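Local coordinates for protein AlkZ (Streptomyces sahachiroi, PDB 5UUJ) that belongs to the AlkZ-like family of DNA glycosylases, in the helix-turn-helix clan, and folds as a single helix-rich chain with smaller beta sheets, at residues 187-190 / 191-194; 116-119 / 120-124; 60-63 / 64-67; 226-229 / 230-234. All coordinates share one frame; numbering follows the deposited sequence.

Contact 1 (187-190 / 191-194)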
loop_
_atom_site.group_PDB
_atom_site.type_symbol
_atom_site.label_atom_id
_atom_site.label_comp_id
_atom_site.label_asym_id
_atom_site.label_seq_id
_atom_site.Cartn_x
_atom_site.Cartn_y
_atom_site.Cartn_z
ATOM N N PHE A 187 6.797 -19.414 -1.667
ATOM C CA PHE A 187 6.425 -19.008 -0.317
ATOM C C PHE A 187 7.477 -19.477 0.679
ATOM O O PHE A 187 8.127 -20.501 0.466
ATOM C CB PHE A 187 5.059 -19.581 0.068
ATOM C CG PHE A 187 3.929 -19.087 -0.785
ATOM C CD1 PHE A 187 3.286 -17.900 -0.486
ATOM C CD2 PHE A 187 3.504 -19.814 -1.885
ATOM C CE1 PHE A 187 2.244 -17.444 -1.265
ATOM C CE2 PHE A 187 2.461 -19.360 -2.669
ATOM C CZ PHE A 187 1.832 -18.172 -2.357
ATOM N N THR A 188 7.641 -18.731 1.769
ATOM C CA THR A 188 8.542 -19.145 2.834
ATOM C C THR A 188 8.161 -18.481 4.160
ATOM O O THR A 188 7.282 -17.620 4.204
ATOM C CB THR A 188 10.017 -18.823 2.484
ATOM O OG1 THR A 188 10.888 -19.563 3.346
ATOM C CG2 THR A 188 10.309 -17.328 2.606
ATOM N N LEU A 189 8.817 -18.908 5.236
ATOM C CA LEU A 189 8.568 -18.365 6.569
ATOM C C LEU A 189 9.339 -17.056 6.767
ATOM O O LEU A 189 10.561 -17.030 6.595
ATOM C CB LEU A 189 8.977 -19.383 7.636
ATOM C CG LEU A 189 8.649 -19.031 9.087
ATOM C CD1 LEU A 189 7.150 -19.150 9.339
ATOM C CD2 LEU A 189 9.426 -19.923 10.035
ATOM N N PRO A 190 8.632 -15.964 7.119
ATOM C CA PRO A 190 9.300 -14.676 7.357
ATOM C C PRO A 190 10.450 -14.760 8.364
ATOM O O PRO A 190 11.500 -14.146 8.159
ATOM C CB PRO A 190 8.167 -13.796 7.895
ATOM C CG PRO A 190 6.937 -14.360 7.272
ATOM C CD PRO A 190 7.163 -15.838 7.194
ATOM N N ALA A 191 10.254 -15.526 9.431
ATOM C CA ALA A 191 11.266 -15.654 10.475
ATOM C C ALA A 191 12.577 -16.232 9.939
ATOM O O ALA A 191 13.652 -15.747 10.278
ATOM C CB ALA A 191 10.739 -16.516 11.611
ATOM N N SER A 192 12.493 -17.258 9.097
ATOM C CA SER A 192 13.697 -17.915 8.596
ATOM C C SER A 192 14.365 -17.110 7.480
ATOM O O SER A 192 15.583 -17.157 7.322
ATOM C CB SER A 192 13.374 -19.332 8.098
ATOM O OG SER A 192 12.581 -19.310 6.924
ATOM N N GLN A 193 13.579 -16.366 6.710
ATOM C CA GLN A 193 14.137 -15.599 5.596
ATOM C C GLN A 193 14.808 -14.306 6.050
ATOM O O GLN A 193 15.819 -13.902 5.482
ATOM C CB GLN A 193 13.052 -15.271 4.567
ATOM C CG GLN A 193 13.577 -14.493 3.370
ATOM C CD GLN A 193 12.637 -14.528 2.180
ATOM O OE1 GLN A 193 12.966 -15.095 1.139
ATOM N NE2 GLN A 193 11.465 -13.918 2.326
ATOM N N PHE A 194 14.253 -13.662 7.072
ATOM C CA PHE A 194 14.707 -12.329 7.461
ATOM C C PHE A 194 15.498 -12.304 8.772
ATOM O O PHE A 194 16.073 -11.277 9.126
ATOM C CB PHE A 194 13.501 -11.393 7.549
ATOM C CG PHE A 194 12.771 -11.247 6.245
ATOM C CD1 PHE A 194 13.368 -10.598 5.174
ATOM C CD2 PHE A 194 11.498 -11.770 6.081
ATOM C CE1 PHE A 194 12.706 -10.470 3.965
ATOM C CE2 PHE A 194 10.829 -11.642 4.874
ATOM C CZ PHE A 194 11.436 -10.994 3.816
#
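Pro190 and Phe194 face each other one turn apart at a strand-to-helix junction, where strand 186-188 gives way to the short helix 190-194 and Leu189 takes the N-cap position. Pro190 is the first residue of the helix. Its CB lies 4.3 Å from CD2 of Phe194, while Pro190 O accepts the N-H of Phe194 and approaches the ring obliquely, 3.2 Å from the same CD2. The N-cap carbonyl, Leu189 O, accepts two bonds. It takes the backbone N of Gln193 at 3.1 Å and also the hydroxyl of Ser192, whose OG stands 3.1 Å off. A chi1 of 69° folds that hydroxyl back over the start of the helix toward the carbonyl. The leucine side chain, CG anti to the backbone N, meets Ala191 through its CD2 branch, 4.0 Å from Ala191 CB.

Around this turn, Thr188 OG1 is held by Val134 O and the amide of Gln193 donates to His177 O, so the junction is tied to strand 176-177 and to the loop that leads into strand 136-137. Phe194 rests on Met74 and Pro88. The extended Gln193 chain crosses Thr188 at about a right angle, with NE2 3.6 Å from Thr188 CG2, and Gln193 CG sits over the centre of the Phe194 ring, 4.0 Å above the plane.

Contact 2 (116-119 / 120-124)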
loop_
_atom_site.group_PDB
_atom_site.type_symbol
_atom_site.label_atom_id
_atom_site.label_comp_id
_atom_site.label_asym_id
_atom_site.label_seq_id
_atom_site.Cartn_x
_atom_site.Cartn_y
_atom_site.Cartn_z
ATOM N N THR A 116 -12.783 -23.994 7.777
ATOM C CA THR A 116 -13.304 -23.539 9.058
ATOM C C THR A 116 -12.234 -22.762 9.830
ATOM O O THR A 116 -11.054 -22.846 9.502
ATOM C CB THR A 116 -13.793 -24.717 9.919
ATOM O OG1 THR A 116 -12.672 -25.488 10.366
ATOM C CG2 THR A 116 -14.746 -25.605 9.126
ATOM N N PRO A 117 -12.647 -21.994 10.853
ATOM C CA PRO A 117 -11.681 -21.292 11.707
ATOM C C PRO A 117 -10.712 -22.250 12.397
ATOM O O PRO A 117 -9.526 -21.937 12.526
ATOM C CB PRO A 117 -12.569 -20.575 12.731
ATOM C CG PRO A 117 -13.882 -20.417 12.048
ATOM C CD PRO A 117 -14.037 -21.637 11.189
ATOM N N ARG A 118 -11.215 -23.398 12.837
ATOM C CA ARG A 118 -10.362 -24.415 13.441
ATOM C C ARG A 118 -9.279 -24.826 12.454
ATOM O O ARG A 118 -8.105 -24.947 12.810
ATOM C CB ARG A 118 -11.180 -25.637 13.867
ATOM C CG ARG A 118 -10.359 -26.752 14.509
ATOM C CD ARG A 118 -9.922 -26.389 15.916
ATOM N NE ARG A 118 -8.792 -27.200 16.369
ATOM C CZ ARG A 118 -7.514 -26.827 16.303
ATOM N NH1 ARG A 118 -7.176 -25.643 15.805
ATOM N NH2 ARG A 118 -6.565 -27.645 16.742
ATOM N N GLN A 119 -9.684 -25.029 11.206
ATOM C CA GLN A 119 -8.770 -25.466 10.162
ATOM C C GLN A 119 -7.769 -24.381 9.766
ATOM O O GLN A 119 -6.653 -24.690 9.358
ATOM C CB GLN A 119 -9.557 -25.923 8.938
ATOM C CG GLN A 119 -10.162 -27.301 9.095
ATOM C CD GLN A 119 -11.143 -27.631 7.994
ATOM O OE1 GLN A 119 -11.820 -26.751 7.464
ATOM N NE2 GLN A 119 -11.225 -28.908 7.639
ATOM N N VAL A 120 -8.166 -23.117 9.874
ATOM C CA VAL A 120 -7.244 -22.019 9.599
ATOM C C VAL A 120 -6.106 -22.053 10.620
ATOM O O VAL A 120 -4.943 -21.872 10.264
ATOM C CB VAL A 120 -7.956 -20.644 9.629
ATOM C CG1 VAL A 120 -6.949 -19.498 9.618
ATOM C CG2 VAL A 120 -8.897 -20.512 8.443
ATOM N N ASP A 121 -6.444 -22.306 11.881
ATOM C CA ASP A 121 -5.436 -22.408 12.932
ATOM C C ASP A 121 -4.481 -23.563 12.656
ATOM O O ASP A 121 -3.266 -23.419 12.794
ATOM C CB ASP A 121 -6.090 -22.598 14.305
ATOM C CG ASP A 121 -6.814 -21.357 14.791
ATOM O OD1 ASP A 121 -6.633 -20.273 14.193
ATOM O OD2 ASP A 121 -7.559 -21.467 15.789
ATOM N N GLU A 122 -5.035 -24.709 12.271
ATOM C CA GLU A 122 -4.225 -25.881 11.963
ATOM C C GLU A 122 -3.272 -25.584 10.812
ATOM O O GLU A 122 -2.094 -25.944 10.859
ATOM C CB GLU A 122 -5.112 -27.075 11.616
ATOM C CG GLU A 122 -5.929 -27.600 12.783
ATOM C CD GLU A 122 -6.954 -28.634 12.357
ATOM O OE1 GLU A 122 -7.005 -28.969 11.155
ATOM O OE2 GLU A 122 -7.712 -29.113 13.222
ATOM N N LEU A 123 -3.788 -24.917 9.784
ATOM C CA LEU A 123 -2.981 -24.551 8.626
ATOM C C LEU A 123 -1.876 -23.579 9.002
ATOM O O LEU A 123 -0.762 -23.676 8.492
ATOM C CB LEU A 123 -3.856 -23.935 7.540
ATOM C CG LEU A 123 -4.764 -24.915 6.806
ATOM C CD1 LEU A 123 -5.833 -24.146 6.056
ATOM C CD2 LEU A 123 -3.956 -25.796 5.860
ATOM N N THR A 124 -2.195 -22.636 9.885
ATOM C CA THR A 124 -1.220 -21.659 10.349
ATOM C C THR A 124 -0.016 -22.377 10.952
ATOM O O THR A 124 1.130 -22.093 10.601
ATOM C CB THR A 124 -1.835 -20.703 11.394
ATOM O OG1 THR A 124 -2.894 -19.950 10.790
ATOM C CG2 THR A 124 -0.789 -19.739 11.942
HETATM O O HOH W 1 -9.061 -19.112 13.268
HETATM O O HOH W 2 -9.333 -30.657 9.475
#
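Four successive backbone bonds open the helix, from the N-H groups of Val120, Asp121, Glu122 and Leu123 to the carbonyls of Thr116, Pro117, Arg118 and Gln119, the first with Val120 N 2.9 Å from Thr116 O. Across the outer surface Arg118 and Glu122 pair one turn apart, their chains at about a right angle. The arginine bends at chi2 (74°), which lays its guanidinium alongside the helix. Glu122 OE2 then lies over one face, 3.8 Å from Arg118 NE, a long salt bridge of charges alone because no N-H points at the oxygen. Asp121 CB comes in the guanidinium plane at its edge, 3.6 Å from Arg118 NH1.

The start of the helix is a capping box. Thr116 OG1 accepts Gln119 N at 3.1 Å, and Gln119 OE1 in return accepts Thr116 N at 2.9 Å, the bond almost straight (178°) and in the carbonyl plane on a lone pair. The amide is thereby fixed in rotation, and its NE2 reaches a water that also makes a weak bond to Glu122 OE1. A second water donates to both Pro117 O and Asp121 OD1, the latter 2.8 Å away; Arg172 of helix 162-172 also forms a salt bridge with Asp121 OD1. On the inner side Val120 packs against Pro168 and Trp104, and Leu123 against Val165 and Phe151. Leu123 CG passes 3.2 Å from Gln119 O.

Contact 3 (60-63 / 64-67)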
loop_
_atom_site.group_PDB
_atom_site.type_symbol
_atom_site.label_atom_id
_atom_site.label_comp_id
_atom_site.label_asym_id
_atom_site.label_seq_id
_atom_site.Cartn_x
_atom_site.Cartn_y
_atom_site.Cartn_z
ATOM N N ASP A 60 15.471 5.141 -10.221
ATOM C CA ASP A 60 16.258 3.915 -10.161
ATOM C C ASP A 60 15.332 2.729 -9.901
ATOM O O ASP A 60 15.275 2.204 -8.787
ATOM C CB ASP A 60 17.323 4.036 -9.066
ATOM C CG ASP A 60 18.279 2.864 -9.041
ATOM O OD1 ASP A 60 18.299 2.083 -10.015
ATOM O OD2 ASP A 60 19.023 2.734 -8.046
ATOM N N ARG A 61 14.606 2.311 -10.935
ATOM C CA ARG A 61 13.530 1.340 -10.760
ATOM C C ARG A 61 14.055 -0.032 -10.348
ATOM O O ARG A 61 13.328 -0.813 -9.739
ATOM C CB ARG A 61 12.687 1.224 -12.042
ATOM C CG ARG A 61 13.352 0.507 -13.214
ATOM C CD ARG A 61 12.408 0.387 -14.422
ATOM N NE ARG A 61 11.277 -0.520 -14.186
ATOM C CZ ARG A 61 9.989 -0.166 -14.149
ATOM N NH1 ARG A 61 9.610 1.094 -14.329
ATOM N NH2 ARG A 61 9.062 -1.088 -13.929
ATOM N N GLU A 62 15.315 -0.320 -10.658
ATOM C CA GLU A 62 15.897 -1.604 -10.276
ATOM C C GLU A 62 16.219 -1.657 -8.785
ATOM O O GLU A 62 16.524 -2.725 -8.255
ATOM C CB GLU A 62 17.163 -1.895 -11.093
ATOM C CG GLU A 62 16.895 -2.231 -12.558
ATOM C CD GLU A 62 15.939 -3.405 -12.736
ATOM O OE1 GLU A 62 16.076 -4.413 -12.009
ATOM O OE2 GLU A 62 15.045 -3.316 -13.604
ATOM N N SER A 63 16.141 -0.515 -8.104
ATOM C CA SER A 63 16.437 -0.471 -6.676
ATOM C C SER A 63 15.475 -1.377 -5.906
ATOM O O SER A 63 15.840 -1.958 -4.886
ATOM C CB SER A 63 16.368 0.966 -6.142
ATOM O OG SER A 63 15.061 1.509 -6.229
ATOM N N VAL A 64 14.254 -1.513 -6.411
ATOM C CA VAL A 64 13.261 -2.363 -5.763
ATOM C C VAL A 64 13.682 -3.828 -5.857
ATOM O O VAL A 64 13.754 -4.522 -4.843
ATOM C CB VAL A 64 11.862 -2.186 -6.387
ATOM C CG1 VAL A 64 10.824 -2.989 -5.612
ATOM C CG2 VAL A 64 11.474 -0.715 -6.409
ATOM N N ASN A 65 13.964 -4.290 -7.073
ATOM C CA ASN A 65 14.427 -5.660 -7.281
ATOM C C ASN A 65 15.692 -5.980 -6.489
ATOM O O ASN A 65 15.829 -7.081 -5.959
ATOM C CB ASN A 65 14.680 -5.923 -8.770
ATOM C CG ASN A 65 13.395 -6.098 -9.565
ATOM O OD1 ASN A 65 12.361 -6.498 -9.028
ATOM N ND2 ASN A 65 13.460 -5.804 -10.858
ATOM N N ARG A 66 16.616 -5.025 -6.404
ATOM C CA ARG A 66 17.868 -5.254 -5.677
ATOM C C ARG A 66 17.612 -5.404 -4.180
ATOM O O ARG A 66 18.198 -6.264 -3.521
ATOM C CB ARG A 66 18.868 -4.116 -5.916
ATOM C CG ARG A 66 19.423 -4.041 -7.334
ATOM C CD ARG A 66 20.653 -3.136 -7.410
ATOM N NE ARG A 66 20.447 -1.849 -6.744
ATOM C CZ ARG A 66 20.024 -0.740 -7.349
ATOM N NH1 ARG A 66 19.751 -0.735 -8.646
ATOM N NH2 ARG A 66 19.870 0.375 -6.649
ATOM N N GLU A 67 16.729 -4.570 -3.647
ATOM C CA GLU A 67 16.459 -4.571 -2.215
ATOM C C GLU A 67 15.523 -5.718 -1.822
ATOM O O GLU A 67 15.498 -6.136 -0.665
ATOM C CB GLU A 67 15.898 -3.209 -1.791
ATOM C CG GLU A 67 16.976 -2.118 -1.831
ATOM C CD GLU A 67 16.506 -0.758 -1.356
ATOM O OE1 GLU A 67 16.014 -0.655 -0.211
ATOM O OE2 GLU A 67 16.649 0.217 -2.128
#
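Arg66 folds its guanidinium over the backbone of Glu62 and Ser63, at the amino-terminal end of helix 62-69, with Ser63 CA 3.5 Å above the plane toward the rim. A bend at chi3 (-48°) turns the group back toward the residues before the helix, where Asp60 waits at its edge. The two form a salt bridge: Arg66 NH2 reaches Asp60 OD2 at 2.9 Å, almost straight and within the guanidinium plane, on the syn side of the carboxylate though 29° out of its plane. The companion bond from Arg66 NH1 to Asp60 OD1 is weak. The guanidinium has main chain over one face and the carboxylate at its edge, which should limit its rotation.

The carbonyl of Asp60 meanwhile accepts both the N-H and the hydroxyl of Ser63, the latter with Ser63 OG 2.7 Å from Asp60 O, so Asp60 grips the helix start by main chain and side chain alike. Val64 turns inward onto Trp45 and Val52 of helix 45-53. Farther along, Glu67 CB and CG lie each 3.3 Å from Ser63 O, while its carboxylate binds Ser31 and Ala30. Asn65 uses both ends of its amide: OD1 accepts from Trp45 NE1, and ND2 donates to Glu62 OE1 at 3.2 Å, the oxygen close to the amide plane but the nitrogen coming from above the carboxylate plane.

Contact 4 (226-229 / 230-234)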
loop_
_atom_site.group_PDB
_atom_site.type_symbol
_atom_site.label_atom_id
_atom_site.label_comp_id
_atom_site.label_asym_id
_atom_site.label_seq_id
_atom_site.Cartn_x
_atom_site.Cartn_y
_atom_site.Cartn_z
ATOM N N THR A 226 -11.294 7.249 7.726
ATOM C CA THR A 226 -10.366 7.228 6.603
ATOM C C THR A 226 -9.224 6.253 6.869
ATOM O O THR A 226 -8.792 5.531 5.968
ATOM C CB THR A 226 -9.805 8.634 6.334
ATOM O OG1 THR A 226 -10.874 9.492 5.913
ATOM C CG2 THR A 226 -8.729 8.606 5.259
ATOM N N PHE A 227 -8.746 6.226 8.109
ATOM C CA PHE A 227 -7.671 5.322 8.490
ATOM C C PHE A 227 -8.075 3.860 8.315
ATOM O O PHE A 227 -7.338 3.072 7.719
ATOM C CB PHE A 227 -7.249 5.569 9.937
ATOM C CG PHE A 227 -6.362 4.493 10.495
ATOM C CD1 PHE A 227 -5.018 4.448 10.168
ATOM C CD2 PHE A 227 -6.875 3.522 11.337
ATOM C CE1 PHE A 227 -4.201 3.458 10.675
ATOM C CE2 PHE A 227 -6.061 2.530 11.850
ATOM C CZ PHE A 227 -4.721 2.499 11.517
ATOM N N ASP A 228 -9.247 3.502 8.829
ATOM C CA ASP A 228 -9.683 2.110 8.821
ATOM C C ASP A 228 -10.156 1.701 7.426
ATOM O O ASP A 228 -10.177 0.516 7.100
ATOM C CB ASP A 228 -10.790 1.887 9.856
ATOM C CG ASP A 228 -11.006 0.412 10.180
ATOM O OD1 ASP A 228 -10.024 -0.360 10.167
ATOM O OD2 ASP A 228 -12.157 0.026 10.462
ATOM N N ARG A 229 -10.526 2.678 6.603
ATOM C CA ARG A 229 -10.841 2.399 5.205
ATOM C C ARG A 229 -9.579 1.956 4.469
ATOM O O ARG A 229 -9.590 0.974 3.727
ATOM C CB ARG A 229 -11.446 3.619 4.510
ATOM C CG ARG A 229 -11.770 3.355 3.041
ATOM C CD ARG A 229 -12.656 4.421 2.439
ATOM N NE ARG A 229 -11.933 5.676 2.240
ATOM C CZ ARG A 229 -12.367 6.877 2.620
ATOM N NH1 ARG A 229 -13.537 7.018 3.235
ATOM N NH2 ARG A 229 -11.622 7.948 2.383
ATOM N N TRP A 230 -8.495 2.696 4.677
ATOM C CA TRP A 230 -7.195 2.328 4.131
ATOM C C TRP A 230 -6.732 0.981 4.684
ATOM O O TRP A 230 -6.267 0.122 3.938
ATOM C CB TRP A 230 -6.160 3.410 4.450
ATOM C CG TRP A 230 -4.747 2.957 4.290
ATOM C CD1 TRP A 230 -4.038 2.874 3.127
ATOM C CD2 TRP A 230 -3.861 2.530 5.333
ATOM N NE1 TRP A 230 -2.767 2.417 3.380
ATOM C CE2 TRP A 230 -2.633 2.199 4.725
ATOM C CE3 TRP A 230 -3.987 2.394 6.719
ATOM C CZ2 TRP A 230 -1.539 1.740 5.454
ATOM C CZ3 TRP A 230 -2.898 1.940 7.442
ATOM C CH2 TRP A 230 -1.690 1.618 6.808
ATOM N N LEU A 231 -6.882 0.799 5.991
ATOM C CA LEU A 231 -6.396 -0.401 6.659
ATOM C C LEU A 231 -7.136 -1.660 6.221
ATOM O O LEU A 231 -6.510 -2.655 5.858
ATOM C CB LEU A 231 -6.518 -0.250 8.179
ATOM C CG LEU A 231 -5.972 -1.410 9.018
ATOM C CD1 LEU A 231 -4.450 -1.470 8.949
ATOM C CD2 LEU A 231 -6.440 -1.298 10.460
ATOM N N SER A 232 -8.466 -1.620 6.257
ATOM C CA SER A 232 -9.257 -2.842 6.149
ATOM C C SER A 232 -10.642 -2.653 5.538
ATOM O O SER A 232 -11.517 -3.491 5.734
ATOM C CB SER A 232 -9.414 -3.458 7.537
ATOM O OG SER A 232 -10.241 -2.643 8.346
ATOM N N LEU A 233 -10.837 -1.567 4.796
ATOM C CA LEU A 233 -12.158 -1.219 4.278
ATOM C C LEU A 233 -13.175 -1.182 5.417
ATOM O O LEU A 233 -14.270 -1.740 5.315
ATOM C CB LEU A 233 -12.601 -2.209 3.191
ATOM C CG LEU A 233 -11.707 -2.303 1.950
ATOM C CD1 LEU A 233 -12.248 -3.343 0.977
ATOM C CD2 LEU A 233 -11.581 -0.952 1.261
ATOM N N ASN A 234 -12.781 -0.536 6.511
ATOM C CA ASN A 234 -13.646 -0.328 7.671
ATOM C C ASN A 234 -14.148 -1.625 8.309
ATOM O O ASN A 234 -15.339 -1.772 8.580
ATOM C CB ASN A 234 -14.836 0.555 7.284
ATOM C CG ASN A 234 -14.408 1.964 6.909
ATOM O OD1 ASN A 234 -14.096 2.779 7.778
ATOM N ND2 ASN A 234 -14.388 2.254 5.616
#
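Trp230 CB lies 3.5 Å from Phe227 O, one turn back along the helix. With CG anti to the backbone N (chi1 163°) the indole then runs along that turn: CE3 meets the same Phe227 O edge-on, in the ring plane, at 3.6 Å, and also comes near Phe227 CE1. The next atom, CZ3, comes 3.8 Å from that CE1. The two aromatic groups are oblique to each other, planes 45° apart. Through its other meta carbon, CE2, the Phe227 ring meets Leu231 CD2 at 4.1 Å, and these two side chains point the same way.

Asp228 collects several bonds at the carboxyl-terminal end of helix 224-232. Its main-chain O accepts Ser232 N and Asn234 N, each at 2.9 Å and from opposite faces of the carbonyl plane, as Leu233 and Asn234 take left-handed backbone conformations and curl the chain back. Leu233 N closes on Arg229 O. The buried Asp228 carboxylate adds a bond from Ser232 OG to OD1, 2.9 Å long and from above its plane, and OD1 is also hydrogen-bonded to the hydroxyl of Thr236. Groups of the last turn and of the residues after it thus meet on one residue.

The helix contacts two others: Phe227 and Trp230 lie on Val211 and Tyr215 of helix 204-219, while Leu231 and Ser232 pack on Met98 of helix 91-100, and Arg80, beyond strand 74-77, binds Trp230 O.

Along the chain the order is contact 3, contact 2, contact 1, contact 4, on helices 62-69, 117-130, 190-194 and 224-232; contact 1 spans the junction of strand 186-188 with its helix. The centre of contact 1 is 20 Å from those of contacts 2 and 3, whose centres are 36 Å apart; none of the four touches another. Backbone bonding of Leu189 joins contact 1 to Leu131, just past the end of helix 117-130, which contact 2 begins, and Met74, soon after helix 62-69, packs on contact 1. Contacts 3 and 4 lie on opposite sides of the chain's centre, their centres 29 Å apart. Three contacts thus mark helix beginnings and contact 4 a helix end, spread through one AlkZ-like family region.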